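Local coordinates for DNA repair protein MmcB-related protein (PDB 3DNX) that has no established function but probably acts on DNA, perhaps in repair, in line with its MmcB-like fold of the PDDEXK nuclease-like superfamily, at residues P122-R125 and K126-Q130; R22-A26 and H27-S31; F132-H135 and A136-L140; L94-A97 and E98-L101. All coordinates share one frame; numbering follows the deposited sequence. Where two conformers were deposited one is given.

Contact 1 (P122-R125 and K126-Q130)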
ATOM      1  N   PRO A 122      -2.557  13.840  14.739  1.00 47.51           N
ATOM      2  CA  PRO A 122      -3.374  12.650  14.414  1.00 47.59           C
ATOM      3  C   PRO A 122      -4.154  12.707  13.093  1.00 47.35           C
ATOM      4  O   PRO A 122      -4.231  11.691  12.378  1.00 46.86           O
ATOM      5  CB  PRO A 122      -4.378  12.553  15.587  1.00 47.81           C
ATOM      6  CG  PRO A 122      -3.695  13.215  16.738  1.00 48.09           C
ATOM      7  CD  PRO A 122      -2.706  14.229  16.158  1.00 48.21           C
ATOM      8  N   ALA A 123      -4.734  13.877  12.798  1.00 46.56           N
ATOM      9  CA  ALA A 123      -5.551  14.031  11.598  1.00 46.24           C
ATOM     10  C   ALA A 123      -4.684  13.989  10.349  1.00 44.99           C
ATOM     11  O   ALA A 123      -5.072  13.447   9.323  1.00 43.76           O
ATOM     12  CB  ALA A 123      -6.345  15.337  11.646  1.00 46.49           C
ATOM     13  N   ARG A 124      -3.512  14.581  10.438  1.00 44.79           N
ATOM     14  CA  ARG A 124      -2.586  14.600   9.316  1.00 44.89           C
ATOM     15  C   ARG A 124      -1.934  13.248   9.078  1.00 43.80           C
ATOM     16  O   ARG A 124      -1.734  12.855   7.936  1.00 43.62           O
ATOM     17  CB  ARG A 124      -1.481  15.571   9.605  1.00 45.15           C
ATOM     18  CG  ARG A 124      -0.627  15.924   8.411  1.00 47.67           C
ATOM     19  CD  ARG A 124      -0.997  17.332   7.985  1.00 48.71           C
ATOM     20  NE  ARG A 124       0.127  18.015   7.471  1.00 47.08           N
ATOM     21  CZ  ARG A 124       0.212  19.331   7.289  1.00 45.97           C
ATOM     22  NH1 ARG A 124       1.333  19.807   6.815  1.00 42.19           N
ATOM     23  NH2 ARG A 124      -0.791  20.168   7.535  1.00 42.92           N
ATOM     24  N   ARG A 125      -1.548  12.576  10.158  1.00 42.61           N
ATOM     25  CA  ARG A 125      -1.062  11.214  10.067  1.00 42.30           C
ATOM     26  C   ARG A 125      -2.072  10.338   9.300  1.00 42.47           C
ATOM     27  O   ARG A 125      -1.702   9.514   8.467  1.00 41.94           O
ATOM     28  CB  ARG A 125      -0.857  10.646  11.456  1.00 41.69           C
ATOM     29  CG  ARG A 125      -0.212   9.275  11.475  1.00 41.56           C
ATOM     30  CD  ARG A 125      -0.004   8.785  12.890  1.00 41.36           C
ATOM     31  NE  ARG A 125       0.690   9.811  13.654  1.00 40.48           N
ATOM     32  CZ  ARG A 125       1.974  10.103  13.511  1.00 43.83           C
ATOM     33  NH1 ARG A 125       2.727   9.427  12.645  1.00 45.33           N
ATOM     34  NH2 ARG A 125       2.506  11.104  14.227  1.00 40.81           N
ATOM     35  N   LYS A 126      -3.343  10.496   9.605  1.00 42.91           N
ATOM     36  CA  LYS A 126      -4.409   9.716   8.929  1.00 43.36           C
ATOM     37  C   LYS A 126      -4.445   9.953   7.438  1.00 42.40           C
ATOM     38  O   LYS A 126      -4.520   9.006   6.650  1.00 42.17           O
ATOM     39  CB  LYS A 126      -5.786  10.107   9.445  1.00 45.04           C
ATOM     40  CG  LYS A 126      -6.230   9.354  10.648  1.00 49.40           C
ATOM     41  CD  LYS A 126      -7.747   9.280  10.731  1.00 54.56           C
ATOM     42  CE  LYS A 126      -8.245   9.463  12.183  1.00 57.35           C
ATOM     43  NZ  LYS A 126      -7.127   9.686  13.198  1.00 57.21           N
ATOM     44  N   VAL A 127      -4.432  11.222   7.049  1.00 41.11           N
ATOM     45  CA  VAL A 127      -4.490  11.590   5.637  1.00 40.38           C
ATOM     46  C   VAL A 127      -3.321  10.992   4.877  1.00 39.67           C
ATOM     47  O   VAL A 127      -3.491  10.429   3.788  1.00 38.37           O
ATOM     48  CB  VAL A 127      -4.514  13.125   5.448  1.00 40.77           C
ATOM     49  CG1 VAL A 127      -4.349  13.496   3.975  1.00 42.42           C
ATOM     50  CG2 VAL A 127      -5.798  13.677   5.938  1.00 40.80           C
ATOM     51  N   LEU A 128      -2.116  11.097   5.455  1.00 38.13           N
ATOM     52  CA  LEU A 128      -0.940  10.640   4.785  1.00 37.40           C
ATOM     53  C   LEU A 128      -0.868   9.113   4.685  1.00 36.22           C
ATOM     54  O   LEU A 128      -0.391   8.600   3.708  1.00 36.07           O
ATOM     55  CB  LEU A 128       0.304  11.155   5.512  1.00 37.35           C
ATOM     56  CG  LEU A 128       0.520  12.663   5.446  1.00 38.53           C
ATOM     57  CD1 LEU A 128       1.649  13.023   6.417  1.00 36.55           C
ATOM     58  CD2 LEU A 128       0.874  13.084   3.998  1.00 36.32           C
ATOM     59  N   ILE A 129      -1.290   8.405   5.717  1.00 36.14           N
ATOM     60  CA  ILE A 129      -1.359   6.937   5.665  1.00 35.99           C
ATOM     61  C   ILE A 129      -2.345   6.437   4.597  1.00 35.57           C
ATOM     62  O   ILE A 129      -2.065   5.458   3.873  1.00 35.09           O
ATOM     63  CB  ILE A 129      -1.610   6.314   7.071  1.00 35.88           C
ATOM     64  CG1 ILE A 129      -0.418   6.668   7.978  1.00 36.66           C
ATOM     65  CG2 ILE A 129      -1.879   4.741   6.962  1.00 35.04           C
ATOM     66  CD1 ILE A 129      -0.449   6.056   9.340  1.00 37.14           C
ATOM     67  N   GLN A 130      -3.448   7.147   4.444  1.00 35.49           N
ATOM     68  CA  GLN A 130      -4.451   6.832   3.433  1.00 35.94           C
ATOM     69  C   GLN A 130      -3.853   7.006   2.035  1.00 36.10           C
ATOM     70  O   GLN A 130      -4.085   6.172   1.124  1.00 34.83           O
ATOM     71  CB  GLN A 130      -5.704   7.708   3.608  1.00 37.03           C
ATOM     72  CG  GLN A 130      -6.700   7.665   2.463  1.00 37.55           C
ATOM     73  CD  GLN A 130      -7.536   6.448   2.496  1.00 40.37           C
ATOM     74  OE1 GLN A 130      -7.957   6.021   3.567  1.00 42.14           O
ATOM     75  NE2 GLN A 130      -7.848   5.899   1.319  1.00 41.30           N
TER
HETATM   76  O   HOH W   1      -4.001   9.312  13.420  1.00 53.26           O

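Contact 2 (R22-A26 and H27-S31)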
ATOM      1  N   ARG A  22      15.261  -1.242   0.800  1.00 30.15           N
ATOM      2  CA  ARG A  22      15.768  -2.551   1.338  1.00 30.28           C
ATOM      3  C   ARG A  22      15.999  -2.416   2.800  1.00 30.51           C
ATOM      4  O   ARG A  22      15.577  -3.272   3.581  1.00 31.11           O
ATOM      5  CB  ARG A  22      17.043  -2.988   0.647  1.00 30.44           C
ATOM      6  CG  ARG A  22      16.854  -3.436  -0.740  1.00 32.15           C
ATOM      7  CD  ARG A  22      18.172  -3.713  -1.447  1.00 30.90           C
ATOM      8  NE  ARG A  22      17.944  -4.455  -2.678  1.00 30.71           N
ATOM      9  CZ  ARG A  22      18.782  -5.358  -3.186  1.00 34.06           C
ATOM     10  NH1 ARG A  22      19.970  -5.608  -2.638  1.00 34.11           N
ATOM     11  NH2 ARG A  22      18.457  -5.985  -4.290  1.00 36.45           N
ATOM     12  N   HIS A  23      16.681  -1.321   3.211  1.00 31.84           N
ATOM     13  CA  HIS A  23      17.075  -1.162   4.604  1.00 30.13           C
ATOM     14  C   HIS A  23      15.893  -0.893   5.521  1.00 29.99           C
ATOM     15  O   HIS A  23      15.799  -1.470   6.620  1.00 29.25           O
ATOM     16  CB  HIS A  23      18.143  -0.036   4.744  1.00 32.18           C
ATOM     17  CG  HIS A  23      18.726   0.062   6.121  1.00 32.57           C
ATOM     18  ND1 HIS A  23      19.405  -0.982   6.710  1.00 33.23           N
ATOM     19  CD2 HIS A  23      18.649   1.040   7.061  1.00 33.95           C
ATOM     20  CE1 HIS A  23      19.780  -0.628   7.918  1.00 33.99           C
ATOM     21  NE2 HIS A  23      19.328   0.588   8.160  1.00 34.24           N
ATOM     22  N   LEU A  24      14.956  -0.046   5.077  1.00 28.80           N
ATOM     23  CA  LEU A  24      13.714   0.185   5.819  1.00 30.87           C
ATOM     24  C   LEU A  24      12.981  -1.150   6.051  1.00 29.17           C
ATOM     25  O   LEU A  24      12.571  -1.457   7.154  1.00 29.80           O
ATOM     26  CB  LEU A  24      12.765   1.130   5.074  1.00 30.12           C
ATOM     27  CG  LEU A  24      13.190   2.598   5.099  1.00 34.58           C
ATOM     28  CD1 LEU A  24      12.262   3.396   4.160  1.00 34.39           C
ATOM     29  CD2 LEU A  24      13.130   3.151   6.499  1.00 36.07           C
ATOM     30  N   ARG A  25      12.900  -1.952   5.019  1.00 30.71           N
ATOM     31  CA  ARG A  25      12.132  -3.207   5.096  1.00 30.39           C
ATOM     32  C   ARG A  25      12.798  -4.203   6.082  1.00 30.86           C
ATOM     33  O   ARG A  25      12.111  -4.901   6.859  1.00 30.07           O
ATOM     34  CB  ARG A  25      11.911  -3.791   3.704  1.00 30.93           C
ATOM     35  CG  ARG A  25      11.128  -5.114   3.670  1.00 33.89           C
ATOM     36  CD  ARG A  25      11.102  -5.741   2.302  1.00 35.51           C
ATOM     37  NE  ARG A  25      10.362  -6.974   2.448  1.00 34.57           N
ATOM     38  CZ  ARG A  25       9.380  -7.402   1.662  1.00 35.50           C
ATOM     39  NH1 ARG A  25       9.019  -6.736   0.564  1.00 33.15           N
ATOM     40  NH2 ARG A  25       8.769  -8.540   1.988  1.00 34.96           N
ATOM     41  N   ALA A  26      14.107  -4.256   6.046  1.00 31.76           N
ATOM     42  CA  ALA A  26      14.911  -5.076   7.004  1.00 32.88           C
ATOM     43  C   ALA A  26      14.620  -4.718   8.465  1.00 34.72           C
ATOM     44  O   ALA A  26      14.730  -5.558   9.387  1.00 34.07           O
ATOM     45  CB  ALA A  26      16.376  -4.909   6.708  1.00 32.37           C
ATOM     46  N   HIS A  27      14.201  -3.469   8.696  1.00 36.04           N
ATOM     47  CA  HIS A  27      13.839  -3.036  10.043  1.00 36.14           C
ATOM     48  C   HIS A  27      12.355  -2.771  10.295  1.00 36.10           C
ATOM     49  O   HIS A  27      12.013  -1.981  11.199  1.00 36.57           O
ATOM     50  CB  HIS A  27      14.680  -1.838  10.370  1.00 36.62           C
ATOM     51  CG  HIS A  27      16.127  -2.169  10.536  1.00 39.20           C
ATOM     52  ND1 HIS A  27      16.632  -2.723  11.698  1.00 41.39           N
ATOM     53  CD2 HIS A  27      17.166  -2.061   9.685  1.00 39.99           C
ATOM     54  CE1 HIS A  27      17.931  -2.907  11.556  1.00 39.92           C
ATOM     55  NE2 HIS A  27      18.280  -2.502  10.354  1.00 41.57           N
ATOM     56  N   GLY A  28      11.486  -3.474   9.575  1.00 34.51           N
ATOM     57  CA  GLY A  28      10.039  -3.454   9.809  1.00 34.38           C
ATOM     58  C   GLY A  28       9.242  -2.260   9.298  1.00 33.84           C
ATOM     59  O   GLY A  28       8.030  -2.161   9.544  1.00 34.39           O
ATOM     60  N   PHE A  29       9.917  -1.368   8.567  1.00 33.03           N
ATOM     61  CA  PHE A  29       9.276  -0.295   7.848  1.00 32.41           C
ATOM     62  C   PHE A  29       8.871  -0.772   6.443  1.00 32.82           C
ATOM     63  O   PHE A  29       9.300  -1.836   5.961  1.00 32.25           O
ATOM     64  CB  PHE A  29      10.195   0.928   7.764  1.00 32.87           C
ATOM     65  CG  PHE A  29      10.128   1.830   8.972  1.00 32.59           C
ATOM     66  CD1 PHE A  29      10.526   1.358  10.232  1.00 34.19           C
ATOM     67  CD2 PHE A  29       9.759   3.165   8.840  1.00 32.00           C
ATOM     68  CE1 PHE A  29      10.492   2.177  11.334  1.00 37.10           C
ATOM     69  CE2 PHE A  29       9.686   3.977   9.940  1.00 33.19           C
ATOM     70  CZ  PHE A  29      10.075   3.505  11.198  1.00 35.86           C
ATOM     71  N   VAL A  30       7.959  -0.032   5.824  1.00 30.86           N
ATOM     72  CA  VAL A  30       7.669  -0.196   4.406  1.00 29.69           C
ATOM     73  C   VAL A  30       7.826   1.176   3.759  1.00 29.17           C
ATOM     74  O   VAL A  30       7.920   2.185   4.457  1.00 30.58           O
ATOM     75  CB  VAL A  30       6.240  -0.733   4.161  1.00 29.88           C
ATOM     76  CG1 VAL A  30       6.136  -2.224   4.671  1.00 29.49           C
ATOM     77  CG2 VAL A  30       5.191   0.136   4.856  1.00 28.47           C
ATOM     78  N   SER A  31       7.801   1.220   2.449  1.00 28.60           N
ATOM     79  CA  SER A  31       8.102   2.476   1.760  1.00 27.97           C
ATOM     80  C   SER A  31       7.417   2.532   0.412  1.00 26.85           C
ATOM     81  O   SER A  31       7.016   1.507  -0.152  1.00 26.63           O
ATOM     82  CB  SER A  31       9.588   2.673   1.613  1.00 27.40           C
ATOM     83  OG  SER A  31      10.160   1.651   0.790  1.00 28.09           O
TER

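Contact 3 (F132-H135 and A136-L140)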
ATOM      1  N   PHE A 132      -0.590   6.998   1.272  1.00 32.95           N
ATOM      2  CA  PHE A 132       0.447   6.002   1.127  1.00 33.01           C
ATOM      3  C   PHE A 132      -0.156   4.656   0.692  1.00 33.38           C
ATOM      4  O   PHE A 132       0.306   4.049  -0.292  1.00 33.16           O
ATOM      5  CB  PHE A 132       1.177   5.889   2.450  1.00 32.46           C
ATOM      6  CG  PHE A 132       2.284   4.898   2.468  1.00 31.79           C
ATOM      7  CD1 PHE A 132       3.604   5.322   2.397  1.00 32.57           C
ATOM      8  CD2 PHE A 132       2.043   3.549   2.616  1.00 31.11           C
ATOM      9  CE1 PHE A 132       4.638   4.402   2.455  1.00 30.91           C
ATOM     10  CE2 PHE A 132       3.066   2.631   2.673  1.00 32.46           C
ATOM     11  CZ  PHE A 132       4.372   3.042   2.571  1.00 31.79           C
ATOM     12  N   ALA A 133      -1.178   4.219   1.427  1.00 33.33           N
ATOM     13  CA  ALA A 133      -1.964   2.988   1.096  1.00 33.63           C
ATOM     14  C   ALA A 133      -2.431   2.989  -0.356  1.00 32.83           C
ATOM     15  O   ALA A 133      -2.220   2.049  -1.125  1.00 31.42           O
ATOM     16  CB  ALA A 133      -3.177   2.871   2.017  1.00 32.72           C
ATOM     17  N   THR A 134      -3.024   4.091  -0.734  1.00 32.85           N
ATOM     18  CA  THR A 134      -3.529   4.240  -2.067  1.00 33.64           C
ATOM     19  C   THR A 134      -2.445   4.170  -3.114  1.00 32.48           C
ATOM     20  O   THR A 134      -2.620   3.524  -4.134  1.00 31.61           O
ATOM     21  CB  THR A 134      -4.300   5.535  -2.181  1.00 34.24           C
ATOM     22  OG1 THR A 134      -5.372   5.472  -1.237  1.00 34.28           O
ATOM     23  CG2 THR A 134      -4.857   5.684  -3.583  1.00 36.35           C
ATOM     24  N   HIS A 135      -1.321   4.828  -2.841  1.00 33.22           N
ATOM     25  CA  HIS A 135      -0.188   4.865  -3.763  1.00 32.97           C
ATOM     26  C   HIS A 135       0.358   3.459  -3.952  1.00 32.06           C
ATOM     27  O   HIS A 135       0.543   2.957  -5.076  1.00 30.93           O
ATOM     28  CB  HIS A 135       0.872   5.817  -3.168  1.00 33.23           C
ATOM     29  CG  HIS A 135       2.137   5.928  -3.953  1.00 33.85           C
ATOM     30  ND1 HIS A 135       2.627   7.145  -4.384  1.00 33.95           N
ATOM     31  CD2 HIS A 135       3.065   5.002  -4.308  1.00 33.16           C
ATOM     32  CE1 HIS A 135       3.783   6.956  -5.001  1.00 32.64           C
ATOM     33  NE2 HIS A 135       4.072   5.667  -4.967  1.00 30.46           N
ATOM     34  N   ALA A 136       0.641   2.820  -2.825  1.00 31.75           N
ATOM     35  CA  ALA A 136       1.193   1.487  -2.845  1.00 30.24           C
ATOM     36  C   ALA A 136       0.315   0.503  -3.591  1.00 29.49           C
ATOM     37  O   ALA A 136       0.806  -0.301  -4.405  1.00 30.73           O
ATOM     38  CB  ALA A 136       1.401   1.030  -1.424  1.00 29.31           C
ATOM     39  N   ALA A 137      -0.977   0.506  -3.275  1.00 28.49           N
ATOM     40  CA  ALA A 137      -1.887  -0.488  -3.829  1.00 27.28           C
ATOM     41  C   ALA A 137      -2.125  -0.269  -5.332  1.00 28.08           C
ATOM     42  O   ALA A 137      -2.195  -1.240  -6.072  1.00 26.06           O
ATOM     43  CB  ALA A 137      -3.196  -0.573  -3.043  1.00 28.12           C
ATOM     44  N   ARG A 138      -2.169   0.986  -5.785  1.00 29.15           N
ATOM     45  CA  ARG A 138      -2.288   1.271  -7.217  1.00 29.60           C
ATOM     46  C   ARG A 138      -1.104   0.720  -7.976  1.00 30.00           C
ATOM     47  O   ARG A 138      -1.269   0.033  -8.975  1.00 30.62           O
ATOM     48  CB  ARG A 138      -2.393   2.780  -7.518  1.00 29.23           C
ATOM     49  CG  ARG A 138      -3.777   3.288  -7.483  1.00 34.62           C
ATOM     50  CD  ARG A 138      -3.862   4.791  -7.923  1.00 38.89           C
ATOM     51  NE  ARG A 138      -5.252   5.228  -7.747  1.00 47.15           N
ATOM     52  CZ  ARG A 138      -5.653   6.342  -7.114  1.00 50.14           C
ATOM     53  NH1 ARG A 138      -4.772   7.221  -6.610  1.00 50.63           N
ATOM     54  NH2 ARG A 138      -6.959   6.596  -7.010  1.00 49.80           N
ATOM     55  N   ARG A 139       0.114   1.079  -7.526  1.00 30.67           N
ATOM     56  CA  ARG A 139       1.325   0.632  -8.207  1.00 30.83           C
ATOM     57  C   ARG A 139       1.433  -0.869  -8.232  1.00 29.56           C
ATOM     58  O   ARG A 139       1.897  -1.437  -9.201  1.00 29.65           O
ATOM     59  CB  ARG A 139       2.587   1.202  -7.520  1.00 31.76           C
ATOM     60  CG  ARG A 139       2.605   2.686  -7.389  1.00 36.83           C
ATOM     61  CD  ARG A 139       2.813   3.380  -8.648  1.00 42.45           C
ATOM     62  NE  ARG A 139       3.114   4.799  -8.394  1.00 48.18           N
ATOM     63  CZ  ARG A 139       2.204   5.767  -8.193  1.00 51.11           C
ATOM     64  NH1 ARG A 139       0.891   5.508  -8.182  1.00 52.60           N
ATOM     65  NH2 ARG A 139       2.615   7.013  -7.996  1.00 52.86           N
ATOM     66  N   LEU A 140       1.089  -1.508  -7.126  1.00 29.38           N
ATOM     67  CA  LEU A 140       1.089  -2.964  -7.043  1.00 28.94           C
ATOM     68  C   LEU A 140       0.150  -3.589  -8.067  1.00 29.34           C
ATOM     69  O   LEU A 140       0.542  -4.483  -8.842  1.00 30.12           O
ATOM     70  CB  LEU A 140       0.689  -3.388  -5.648  1.00 28.19           C
ATOM     71  CG  LEU A 140       0.506  -4.875  -5.334  1.00 28.63           C
ATOM     72  CD1 LEU A 140       1.708  -5.682  -5.751  1.00 28.56           C
ATOM     73  CD2 LEU A 140       0.214  -4.995  -3.850  1.00 27.13           C
TER

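Contact 4 (L94-A97 and E98-L101)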
ATOM      1  N   LEU A  94      28.198  18.908   4.449  1.00 32.63           N
ATOM      2  CA  LEU A  94      27.465  20.068   3.912  1.00 34.26           C
ATOM      3  C   LEU A  94      25.973  19.971   4.125  1.00 34.34           C
ATOM      4  O   LEU A  94      25.287  20.961   3.973  1.00 34.35           O
ATOM      5  CB  LEU A  94      27.769  20.242   2.419  1.00 34.39           C
ATOM      6  CG  LEU A  94      29.260  20.509   2.109  1.00 36.53           C
ATOM      7  CD1 LEU A  94      29.404  20.985   0.657  1.00 38.24           C
ATOM      8  CD2 LEU A  94      29.980  21.498   3.069  1.00 39.11           C
ATOM      9  N   LEU A  95      25.458  18.783   4.469  1.00 34.27           N
ATOM     10  CA  LEU A  95      24.018  18.652   4.706  1.00 34.20           C
ATOM     11  C   LEU A  95      23.654  19.315   6.068  1.00 35.17           C
ATOM     12  O   LEU A  95      24.482  19.363   6.996  1.00 33.79           O
ATOM     13  CB  LEU A  95      23.562  17.210   4.664  1.00 32.57           C
ATOM     14  CG  LEU A  95      23.814  16.450   3.378  1.00 33.16           C
ATOM     15  CD1 LEU A  95      23.709  14.850   3.536  1.00 32.52           C
ATOM     16  CD2 LEU A  95      22.853  16.970   2.326  1.00 32.37           C
ATOM     17  N   PRO A  96      22.417  19.832   6.174  1.00 35.81           N
ATOM     18  CA  PRO A  96      21.938  20.445   7.431  1.00 37.22           C
ATOM     19  C   PRO A  96      22.170  19.524   8.658  1.00 38.57           C
ATOM     20  O   PRO A  96      21.802  18.333   8.633  1.00 37.83           O
ATOM     21  CB  PRO A  96      20.452  20.618   7.197  1.00 37.53           C
ATOM     22  CG  PRO A  96      20.273  20.650   5.716  1.00 37.95           C
ATOM     23  CD  PRO A  96      21.417  19.879   5.104  1.00 37.38           C
ATOM     24  N   ALA A  97      22.744  20.092   9.710  1.00 39.21           N
ATOM     25  CA  ALA A  97      23.106  19.354  10.905  1.00 40.64           C
ATOM     26  C   ALA A  97      21.916  18.710  11.604  1.00 41.69           C
ATOM     27  O   ALA A  97      22.066  17.662  12.227  1.00 43.45           O
ATOM     28  CB  ALA A  97      23.792  20.290  11.862  1.00 40.53           C
ATOM     29  N   GLU A  98      20.758  19.351  11.495  1.00 42.61           N
ATOM     30  CA  GLU A  98      19.515  18.967  12.192  0.50 43.01           C
ATOM     31  C   GLU A  98      18.805  17.770  11.561  1.00 42.97           C
ATOM     32  O   GLU A  98      17.942  17.155  12.183  1.00 45.71           O
ATOM     33  CB  GLU A  98      18.550  20.167  12.275  0.50 42.81           C
ATOM     34  CG  GLU A  98      18.515  21.113  11.033  0.50 43.53           C
ATOM     35  CD  GLU A  98      19.791  21.970  10.868  0.50 42.38           C
ATOM     36  OE1 GLU A  98      20.523  22.172  11.850  0.50 44.03           O
ATOM     37  OE2 GLU A  98      20.077  22.417   9.748  0.50 42.48           O
ATOM     38  N   SER A  99      19.154  17.461  10.316  1.00 41.41           N
ATOM     39  CA  SER A  99      18.566  16.367   9.575  1.00 40.17           C
ATOM     40  C   SER A  99      19.137  14.998   9.926  1.00 37.08           C
ATOM     41  O   SER A  99      20.261  14.861  10.391  1.00 35.17           O
ATOM     42  CB  SER A  99      18.801  16.624   8.095  1.00 40.72           C
ATOM     43  OG  SER A  99      18.187  17.866   7.751  1.00 45.53           O
ATOM     44  N   GLY A 100      18.332  13.976   9.717  1.00 34.07           N
ATOM     45  CA  GLY A 100      18.819  12.614   9.714  1.00 32.64           C
ATOM     46  C   GLY A 100      19.624  12.318   8.455  1.00 31.97           C
ATOM     47  O   GLY A 100      19.575  13.077   7.491  1.00 29.99           O
ATOM     48  N   LEU A 101      20.409  11.228   8.493  1.00 31.37           N
ATOM     49  CA  LEU A 101      21.275  10.910   7.381  1.00 31.04           C
ATOM     50  C   LEU A 101      21.455   9.428   7.210  1.00 30.64           C
ATOM     51  O   LEU A 101      21.842   8.710   8.157  1.00 30.06           O
ATOM     52  CB  LEU A 101      22.665  11.592   7.563  1.00 30.97           C
ATOM     53  CG  LEU A 101      23.728  11.380   6.452  1.00 32.31           C
ATOM     54  CD1 LEU A 101      23.287  11.943   5.092  1.00 31.26           C
ATOM     55  CD2 LEU A 101      25.113  12.036   6.845  1.00 30.70           C
TER
HETATM   56  O   HOH W   2      22.994  23.335   9.225  1.00 39.86           O

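Contact 1 (P122-R125 and K126-Q130)
Arg125 and Ile129, one helical turn apart, lie side by side and point the same way, while the pair one residue earlier, Arg124 and Leu128, meet at a slant. Backbone bonding comes first. Four successive amides close onto the carbonyl four residues back: Lys126 N to Pro122 O, Val127 N to Ala123 O, Leu128 N to Arg124 O and Ile129 N to Arg125 O. The last is 3.0 Å long and fairly straight, with 163° at the hydrogen. Pro122, which has no N-H to give, occupies the first turn, where no such bond is needed.

Apolar contacts are few. Arg125 sets CG anti to its own N (chi1 -174°), which carries the aliphatic part of the chain alongside Ile129, CG to CD1 3.9 Å. Arg124 CG lies 4.2 Å from Leu128 CD1, a looser touch. Leu128 itself is buried against Trp78 and strand 54-59.

Polar ends lead elsewhere. Arg124 forms a salt bridge with Glu77 and a cation-pi contact with Trp78, and Arg125 forms a salt bridge with Asp80. A water donates to Pro122 O (2.6 Å) and weakly accepts from Lys126 NZ (3.2 Å). Pro122 O thus accepts from both the amide of Lys126 and a water.

On the dimer side, Ile129 packs on Ile129 of the second subunit. Overall this is the i to i+4 bonding of a regular alpha-helix, here the opening turns of helix 122-144, packed on strand 54-59 through Leu128 and Arg125 and placed at the subunit interface.

Contact 2 (R22-A26 and H27-S31)
Leu24 and Phe29 meet across a Schellman motif that ends helix 12-26 and turns the chain into strand 30-35. Gly28, at positive phi (78°), is the C-prime residue: its N bonds to Arg25 O, while Phe29 N reaches back to Leu24 O at 3.0 Å. Leu24 O also accepts from His27 N, and the two donors come from opposite faces of its carbonyl plane.

The side chains of Leu24 and Phe29 slant across each other, CB against CB at 3.7 Å, with Leu24 CD2 near the Phe29 ring. Leu24 CD1 touches Ser31 CB, so one side chain spans the bend as far as the new strand.

The rings of His23 and His27 form an offset edge-to-face pair, planes at 68° and centroids 4.8 Å apart. With His23 CG opposite its own N (chi1 -172°), the ring presents a face toward His27, whose CD2 sits 3.4 Å above that plane, offset toward the rim. Replacing His23 with an alanine would probably leave the edge of His27 without its aromatic face and set that imidazole freer to turn.

Arg25 CA also makes a CA-H...O contact with Phe29 O, at 3.3 Å.

Contact 3 (F132-H135 and A136-L140)
Helix 122-144 brings His135 and Arg139 together one turn apart, in its second half and beside a bound sodium ion that lies about 3 Å from the His135 side chain. The guanidinium of Arg139 spreads over one face of the His135 imidazole, their planes 31° apart. Arg139 NH2 is the closest atom, 3.2 Å from His135 CE1, and lies offset toward the ring's rim. Two torsions create the overlap: His135 holds CG anti to its backbone N (chi1 177°), and Arg139 folds back at chi2 (-72°), which brings its planar end over the ring. Nearer its backbone, Arg139 CG sits 3.1 Å from His135 O.

Thr134 and Arg138 run side by side in the same direction, and methyl CG2 of Thr134 lies over a guanidinium face, 3.4 Å from Arg138 NH1. Thr134 OG1 instead bonds to Gln130 O. Beneath these pairs the helical bonds continue; that from Ala136 N to Phe132 O is short at 2.8 Å and almost straight. Phe132 and Ala136 pack on strand 30-35, and Ala137 on Val30 of the second subunit.

An alanine at His135 would probably leave the guanidinium of Arg139 without the flat surface beneath it and free to swing. No salt bridge links either arginine to residues 132-135; their guanidiniums lie against a ring face and a methyl, and the cationic group and sodium ion beside one imidazole would probably disfavour its protonation.

Contact 4 (L94-A97 and E98-L101)
Leu95 turns CG beside its backbone N (chi1 -59°), whereas Leu101 holds CG anti to its own N (chi1 -179°), and the two side chains cross at about a right angle. The CD1 methyls of Leu95 and Leu101 meet at 3.3 Å, tighter than usual for two carbons, so the exact separation is doubtful although the touch is plain. Both leucines are buried: Leu95 also lies against Phe66, Phe90 and Trp84, and Leu101 against Val112.

Between them the chain reverses in a type I beta turn from Pro96 to Ser99. Ser99 N donates to Pro96 O at 3.3 Å, approaching well above the carbonyl plane. Ser99 OG comes alongside Pro96 CB at 3.6 Å, and both residues rest on Trp72 and Trp84. Glu98 was deposited in two conformers; in one, OE2 and Ala97 N share a water, a bridge that should be treated as doubtful.

The turn leads into strand 100-104, whose Gly100 bonds to the backbone of the parallel strand 81-86. The turn thus has one direct hydrogen bond across it; around that bond lie apolar contacts with Trp72 and Trp84, while the charged Glu98 stays at the exposed corner.

Contacts 1 and 3 are successive parts of helix 122-144, their centres about 15 Å apart, and both reach the second subunit. Contact 2 joins them in that interface and meets contact 3 directly within the chain, Ser31 C lying 3.8 Å from Phe132 CZ, so the end of one helix and the middle of another share strand 30-35. Contact 4 stands apart, its centre about 30 Å from that of contact 3, on the opposite side of the chain's centre; it shares the sheet with contact 2. Bound sodium ions lie near contacts 2 and 3: about 3 Å from the His135 side chain and about 7 Å from that of Ser31. Cys59 and Asp65 bind a sodium ion.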